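Local coordinates for protein Obg-like ATPase 1 (Schizosaccharomyces pombe, PDB 1NI3) that hydrolyses ATP, and GTP less efficiently, with magnesium as cofactor, and negatively regulates the G2/M transition of the cell cycle, at residues E190-Y193 and Q194-E198; T199-P202 and I203-D207. All blocks are in the same frame, centred on the assembly; numbering follows the deposited sequence.

Overall arrangement
Contacts 1 and 2 follow each other along the chain at the end of helix 179-199. Contact 1, within 190-198, lies near the C-terminal end of that helix; contact 2, within 199-207, lies mostly in the loop between it and helix 210-217. Their centres lie about 8 Å apart, and they touch through Tyr-195, whose backbone O probably accepts a hydrogen bond from Lys-200 N and whose ring packs on Gln-201. Both fall within the OBG-type G region, away from the predicted nucleotide site. Helix 179-199 packs beside helix 140-168. Contact 1 is centred about 26 Å and contact 2 about 19 Å from the centre of the chain, so the chain moves inward as it leaves the helix.

Contact 1 (E190-Y193 and Q194-E198); sequences EKVY and QYLTE
Tyr-193 and Thr-197, one helical turn apart, meet through both backbone and side chain. The methyl CG2 of Thr-197 sits over one face of the Tyr-193 ring in a CH-pi contact, 4.0 Å from the ring centroid and displaced toward the rim beside CE2 and CZ. The tyrosine brings its ring there with CG anti to the backbone N (chi1 -170°), directing it along the helix toward the later turn. Tyr-193 O is gripped twice by the same residue: Thr-197 N lies almost straight out from the carbonyl, at 2.8 Å, though its N-H is bent from the line (146°), whereas Thr-197 OG1 donates from above the carbonyl plane, 2.6 Å from Tyr-193 O. Gln-194 adds the regular bond from its N to Glu-190 O, 2.8 Å long. Its CB lies 3.2 Å from Lys-191 O, against the earlier turn, and only the end of the side chain leads away. On another side of the helix Val-192 CG1 and Leu-196 CD1 lie alongside each other, 4.0 Å apart. With an alanine at Tyr-193, the Thr-197 methyl would probably lose its aromatic partner and a gap would open against Val-159 and Glu-160 of helix 140-168. Such i to i+4 pairing, with a threonine hydroxyl bonded back to the carbonyl one turn earlier, is characteristic of an alpha-helix, here widening into a pi-type turn at 195-198 near its C-terminal end.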
ATOM      1  N   GLU A 190      24.526 -12.871   2.972  1.00 59.15           N
ATOM      2  CA  GLU A 190      25.126 -13.532   1.825  1.00 60.84           C
ATOM      3  C   GLU A 190      24.028 -14.101   0.929  1.00 59.15           C
ATOM      4  O   GLU A 190      24.051 -13.915  -0.288  1.00 58.69           O
ATOM      5  CB  GLU A 190      26.037 -14.660   2.303  1.00 66.87           C
ATOM      6  CG  GLU A 190      27.188 -14.994   1.361  1.00 75.86           C
ATOM      7  CD  GLU A 190      28.164 -13.845   1.223  1.00 81.38           C
ATOM      8  OE1 GLU A 190      28.065 -13.092   0.225  1.00 84.53           O
ATOM      9  OE2 GLU A 190      29.027 -13.691   2.118  1.00 83.83           O
ATOM     10  N   LYS A 191      23.075 -14.802   1.538  1.00 58.06           N
ATOM     11  CA  LYS A 191      21.957 -15.385   0.801  1.00 55.31           C
ATOM     12  C   LYS A 191      21.126 -14.282   0.158  1.00 53.01           C
ATOM     13  O   LYS A 191      20.681 -14.420  -0.977  1.00 51.00           O
ATOM     14  CB  LYS A 191      21.061 -16.206   1.739  1.00 57.54           C
ATOM     15  CG  LYS A 191      21.627 -17.552   2.173  1.00 59.10           C
ATOM     16  CD  LYS A 191      20.673 -18.269   3.144  1.00 60.88           C
ATOM     17  CE  LYS A 191      19.280 -18.467   2.551  1.00 59.96           C
ATOM     18  NZ  LYS A 191      18.314 -18.971   3.567  1.00 58.27           N
ATOM     19  N   VAL A 192      20.910 -13.194   0.898  1.00 50.87           N
ATOM     20  CA  VAL A 192      20.139 -12.056   0.393  1.00 48.06           C
ATOM     21  C   VAL A 192      20.777 -11.583  -0.911  1.00 50.16           C
ATOM     22  O   VAL A 192      20.074 -11.278  -1.879  1.00 51.21           O
ATOM     23  CB  VAL A 192      20.147 -10.889   1.386  1.00 44.30           C
ATOM     24  CG1 VAL A 192      19.480  -9.683   0.770  1.00 40.99           C
ATOM     25  CG2 VAL A 192      19.432 -11.303   2.654  1.00 43.48           C
ATOM     26  N   TYR A 193      22.107 -11.516  -0.926  1.00 50.52           N
ATOM     27  CA  TYR A 193      22.840 -11.090  -2.104  1.00 52.01           C
ATOM     28  C   TYR A 193      22.654 -12.167  -3.158  1.00 54.23           C
ATOM     29  O   TYR A 193      22.200 -11.898  -4.271  1.00 56.60           O
ATOM     30  CB  TYR A 193      24.320 -10.946  -1.781  1.00 53.29           C
ATOM     31  CG  TYR A 193      25.100 -10.283  -2.889  1.00 57.55           C
ATOM     32  CD1 TYR A 193      25.154  -8.893  -2.999  1.00 57.14           C
ATOM     33  CD2 TYR A 193      25.765 -11.045  -3.844  1.00 59.34           C
ATOM     34  CE1 TYR A 193      25.860  -8.278  -4.034  1.00 58.23           C
ATOM     35  CE2 TYR A 193      26.470 -10.451  -4.883  1.00 59.68           C
ATOM     36  CZ  TYR A 193      26.514  -9.068  -4.974  1.00 59.63           C
ATOM     37  OH  TYR A 193      27.219  -8.487  -6.001  1.00 59.64           O
ATOM     38  N   GLN A 194      23.020 -13.390  -2.791  1.00 56.33           N
ATOM     39  CA  GLN A 194      22.875 -14.555  -3.659  1.00 59.54           C
ATOM     40  C   GLN A 194      21.558 -14.458  -4.427  1.00 58.91           C
ATOM     41  O   GLN A 194      21.534 -14.580  -5.646  1.00 58.97           O
ATOM     42  CB  GLN A 194      22.858 -15.824  -2.799  1.00 66.99           C
ATOM     43  CG  GLN A 194      24.161 -16.610  -2.753  1.00 75.15           C
ATOM     44  CD  GLN A 194      24.247 -17.634  -3.873  1.00 80.76           C
ATOM     45  OE1 GLN A 194      23.428 -18.555  -3.952  1.00 82.95           O
ATOM     46  NE2 GLN A 194      25.238 -17.480  -4.746  1.00 83.83           N
ATOM     47  N   TYR A 195      20.467 -14.241  -3.693  1.00 57.68           N
ATOM     48  CA  TYR A 195      19.132 -14.145  -4.283  1.00 55.35           C
ATOM     49  C   TYR A 195      19.068 -12.998  -5.278  1.00 54.69           C
ATOM     50  O   TYR A 195      18.811 -13.206  -6.460  1.00 54.58           O
ATOM     51  CB  TYR A 195      18.069 -13.928  -3.185  1.00 54.39           C
ATOM     52  CG  TYR A 195      16.651 -14.345  -3.558  1.00 53.91           C
ATOM     53  CD1 TYR A 195      16.186 -15.633  -3.284  1.00 53.24           C
ATOM     54  CD2 TYR A 195      15.779 -13.456  -4.205  1.00 53.94           C
ATOM     55  CE1 TYR A 195      14.891 -16.032  -3.649  1.00 52.43           C
ATOM     56  CE2 TYR A 195      14.480 -13.847  -4.569  1.00 52.88           C
ATOM     57  CZ  TYR A 195      14.049 -15.136  -4.291  1.00 52.51           C
ATOM     58  OH  TYR A 195      12.788 -15.541  -4.677  1.00 51.05           O
ATOM     59  N   LEU A 196      19.309 -11.788  -4.787  1.00 55.28           N
ATOM     60  CA  LEU A 196      19.261 -10.586  -5.613  1.00 55.52           C
ATOM     61  C   LEU A 196      20.068 -10.708  -6.895  1.00 56.53           C
ATOM     62  O   LEU A 196      19.729 -10.106  -7.917  1.00 57.11           O
ATOM     63  CB  LEU A 196      19.774  -9.390  -4.822  1.00 54.46           C
ATOM     64  CG  LEU A 196      18.905  -9.041  -3.620  1.00 54.95           C
ATOM     65  CD1 LEU A 196      19.567  -7.931  -2.835  1.00 56.62           C
ATOM     66  CD2 LEU A 196      17.517  -8.626  -4.089  1.00 52.43           C
ATOM     67  N   THR A 197      21.130 -11.498  -6.848  1.00 56.84           N
ATOM     68  CA  THR A 197      21.974 -11.659  -8.009  1.00 57.49           C
ATOM     69  C   THR A 197      21.764 -12.959  -8.784  1.00 59.10           C
ATOM     70  O   THR A 197      21.525 -12.931  -9.990  1.00 60.07           O
ATOM     71  CB  THR A 197      23.433 -11.516  -7.594  1.00 55.21           C
ATOM     72  OG1 THR A 197      23.685 -12.309  -6.424  1.00 54.76           O
ATOM     73  CG2 THR A 197      23.731 -10.070  -7.273  1.00 57.32           C
ATOM     74  N   GLU A 198      21.864 -14.092  -8.098  1.00 59.64           N
ATOM     75  CA  GLU A 198      21.678 -15.386  -8.739  1.00 60.33           C
ATOM     76  C   GLU A 198      20.231 -15.553  -9.182  1.00 59.15           C
ATOM     77  O   GLU A 198      19.909 -15.449 -10.367  1.00 60.25           O
ATOM     78  CB  GLU A 198      22.033 -16.515  -7.771  1.00 65.16           C
ATOM     79  CG  GLU A 198      23.208 -17.391  -8.206  1.00 67.64           C
ATOM     80  CD  GLU A 198      24.515 -16.643  -8.177  1.00 70.35           C
ATOM     81  OE1 GLU A 198      24.864 -16.091  -7.108  1.00 72.36           O
ATOM     82  OE2 GLU A 198      25.213 -16.625  -9.212  1.00 71.61           O
TER

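Contact 2 (T199-P202 and I203-D207); sequences TKQP and IRKGD
Pro-202 O accepts a hydrogen bond from Lys-205 N at 2.8 Å, although a close neighbour in the model makes the position of that nitrogen less certain. The bond spans three residues and is followed by another of the same span, from Gly-206 N to Ile-203 O. Around this backbone turn the proline ring is approached by two long side chains. Lys-205 crosses it at a slant, with its CG 3.6 Å from Pro-202 CG; a bend at chi2 (-65°) then carries the chain away, and NZ reaches Asp-260 in a salt bridge and Pro-258 O in a hydrogen bond. From Arg-204 comes a flat guanidinium, one face of which lies over Pro-202 CB, with NH1 4.0 Å from that carbon. Gln-201 OE1 comes within 4.2 Å of Lys-205 CB, the two side chains crossing at about a right angle. Ile-203 turns instead to helix 179-199, where it packs on Val-192 and Leu-196, and to Thr-223 and Ala-224. The backbone angles of 203-205, the bond from Gly-206 N to Ile-203 O and, less surely, that from Lys-205 N fit a short 3-10 turn, which here forms part of the connection between helices 179-199 and 210-217 in the G domain.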
ATOM      1  N   THR A 199      19.359 -15.809  -8.216  1.00 56.43           N
ATOM      2  CA  THR A 199      17.947 -16.006  -8.488  1.00 53.43           C
ATOM      3  C   THR A 199      17.380 -14.877  -9.339  1.00 51.10           C
ATOM      4  O   THR A 199      16.429 -15.085 -10.091  1.00 50.92           O
ATOM      5  CB  THR A 199      17.171 -16.094  -7.174  1.00 56.42           C
ATOM      6  OG1 THR A 199      17.975 -16.765  -6.194  1.00 58.15           O
ATOM      7  CG2 THR A 199      15.889 -16.867  -7.368  1.00 57.04           C
ATOM      8  N   LYS A 200      17.973 -13.690  -9.212  1.00 50.10           N
ATOM      9  CA  LYS A 200      17.551 -12.510  -9.965  1.00 49.41           C
ATOM     10  C   LYS A 200      16.077 -12.139  -9.813  1.00 49.96           C
ATOM     11  O   LYS A 200      15.417 -11.762 -10.790  1.00 47.59           O
ATOM     12  CB  LYS A 200      17.880 -12.688 -11.449  1.00 49.93           C
ATOM     13  CG  LYS A 200      19.349 -12.556 -11.779  1.00 52.61           C
ATOM     14  CD  LYS A 200      19.567 -12.360 -13.271  1.00 55.99           C
ATOM     15  CE  LYS A 200      20.965 -11.834 -13.548  1.00 55.98           C
ATOM     16  NZ  LYS A 200      21.198 -10.601 -12.741  1.00 58.09           N
ATOM     17  N   GLN A 201      15.568 -12.246  -8.586  1.00 51.81           N
ATOM     18  CA  GLN A 201      14.172 -11.908  -8.269  1.00 53.05           C
ATOM     19  C   GLN A 201      14.051 -11.018  -7.025  1.00 51.23           C
ATOM     20  O   GLN A 201      14.867 -11.107  -6.107  1.00 53.02           O
ATOM     21  CB  GLN A 201      13.343 -13.175  -8.042  1.00 55.03           C
ATOM     22  CG  GLN A 201      12.876 -13.846  -9.315  1.00 62.83           C
ATOM     23  CD  GLN A 201      11.563 -14.596  -9.128  1.00 67.48           C
ATOM     24  OE1 GLN A 201      10.536 -14.000  -8.790  1.00 69.27           O
ATOM     25  NE2 GLN A 201      11.590 -15.905  -9.356  1.00 70.25           N
ATOM     26  N   PRO A 202      13.027 -10.148  -6.983  1.00 48.17           N
ATOM     27  CA  PRO A 202      12.846  -9.267  -5.828  1.00 46.97           C
ATOM     28  C   PRO A 202      12.820 -10.040  -4.520  1.00 47.03           C
ATOM     29  O   PRO A 202      12.154 -11.067  -4.400  1.00 49.59           O
ATOM     30  CB  PRO A 202      11.539  -8.540  -6.140  1.00 44.37           C
ATOM     31  CG  PRO A 202      10.866  -9.410  -7.145  1.00 46.85           C
ATOM     32  CD  PRO A 202      11.989  -9.901  -7.995  1.00 46.45           C
ATOM     33  N   ILE A 203      13.568  -9.533  -3.544  1.00 47.12           N
ATOM     34  CA  ILE A 203      13.697 -10.163  -2.231  1.00 47.46           C
ATOM     35  C   ILE A 203      12.352 -10.511  -1.574  1.00 48.26           C
ATOM     36  O   ILE A 203      12.241 -11.506  -0.844  1.00 44.69           O
ATOM     37  CB  ILE A 203      14.528  -9.256  -1.267  1.00 45.68           C
ATOM     38  CG1 ILE A 203      15.321 -10.122  -0.297  1.00 46.25           C
ATOM     39  CG2 ILE A 203      13.623  -8.296  -0.515  1.00 47.83           C
ATOM     40  CD1 ILE A 203      16.450 -10.904  -0.964  1.00 46.44           C
ATOM     41  N   ARG A 204      11.325  -9.710  -1.845  1.00 47.90           N
ATOM     42  CA  ARG A 204      10.026  -9.967  -1.250  1.00 46.64           C
ATOM     43  C   ARG A 204       9.449 -11.298  -1.728  1.00 47.19           C
ATOM     44  O   ARG A 204       8.445 -11.774  -1.193  1.00 46.87           O
ATOM     45  CB  ARG A 204       9.061  -8.845  -1.599  1.00 46.32           C
ATOM     46  CG  ARG A 204       8.638  -8.787  -3.039  1.00 45.37           C
ATOM     47  CD  ARG A 204       7.459  -7.855  -3.155  1.00 50.03           C
ATOM     48  NE  ARG A 204       6.961  -7.763  -4.516  1.00 53.95           N
ATOM     49  CZ  ARG A 204       7.480  -6.968  -5.442  1.00 56.27           C
ATOM     50  NH1 ARG A 204       8.514  -6.188  -5.149  1.00 60.18           N
ATOM     51  NH2 ARG A 204       6.968  -6.956  -6.665  1.00 57.92           N
ATOM     52  N   LYS A 205      10.092 -11.903  -2.722  1.00 46.18           N
ATOM     53  CA  LYS A 205       9.619 -13.165  -3.275  1.00 47.14           C
ATOM     54  C   LYS A 205      10.329 -14.409  -2.756  1.00 47.04           C
ATOM     55  O   LYS A 205       9.883 -15.533  -2.999  1.00 48.12           O
ATOM     56  CB  LYS A 205       9.714 -13.125  -4.801  1.00 48.45           C
ATOM     57  CG  LYS A 205       8.962 -11.966  -5.434  1.00 52.04           C
ATOM     58  CD  LYS A 205       7.460 -12.073  -5.205  1.00 58.11           C
ATOM     59  CE  LYS A 205       6.703 -10.939  -5.892  1.00 59.69           C
ATOM     60  NZ  LYS A 205       5.251 -10.965  -5.567  1.00 59.68           N
ATOM     61  N   GLY A 206      11.430 -14.213  -2.045  1.00 47.63           N
ATOM     62  CA  GLY A 206      12.160 -15.350  -1.526  1.00 46.20           C
ATOM     63  C   GLY A 206      11.376 -16.039  -0.437  1.00 47.56           C
ATOM     64  O   GLY A 206      10.337 -15.552   0.005  1.00 47.84           O
ATOM     65  N   ASP A 207      11.879 -17.192  -0.013  1.00 51.14           N
ATOM     66  CA  ASP A 207      11.265 -17.978   1.045  1.00 52.04           C
ATOM     67  C   ASP A 207      12.204 -17.843   2.235  1.00 52.51           C
ATOM     68  O   ASP A 207      13.118 -18.647   2.409  1.00 54.41           O
ATOM     69  CB  ASP A 207      11.152 -19.442   0.610  1.00 53.36           C
ATOM     70  CG  ASP A 207      10.600 -20.337   1.702  1.00 58.11           C
ATOM     71  OD1 ASP A 207       9.642 -19.914   2.393  1.00 58.08           O
ATOM     72  OD2 ASP A 207      11.108 -21.469   1.868  1.00 61.79           O
TER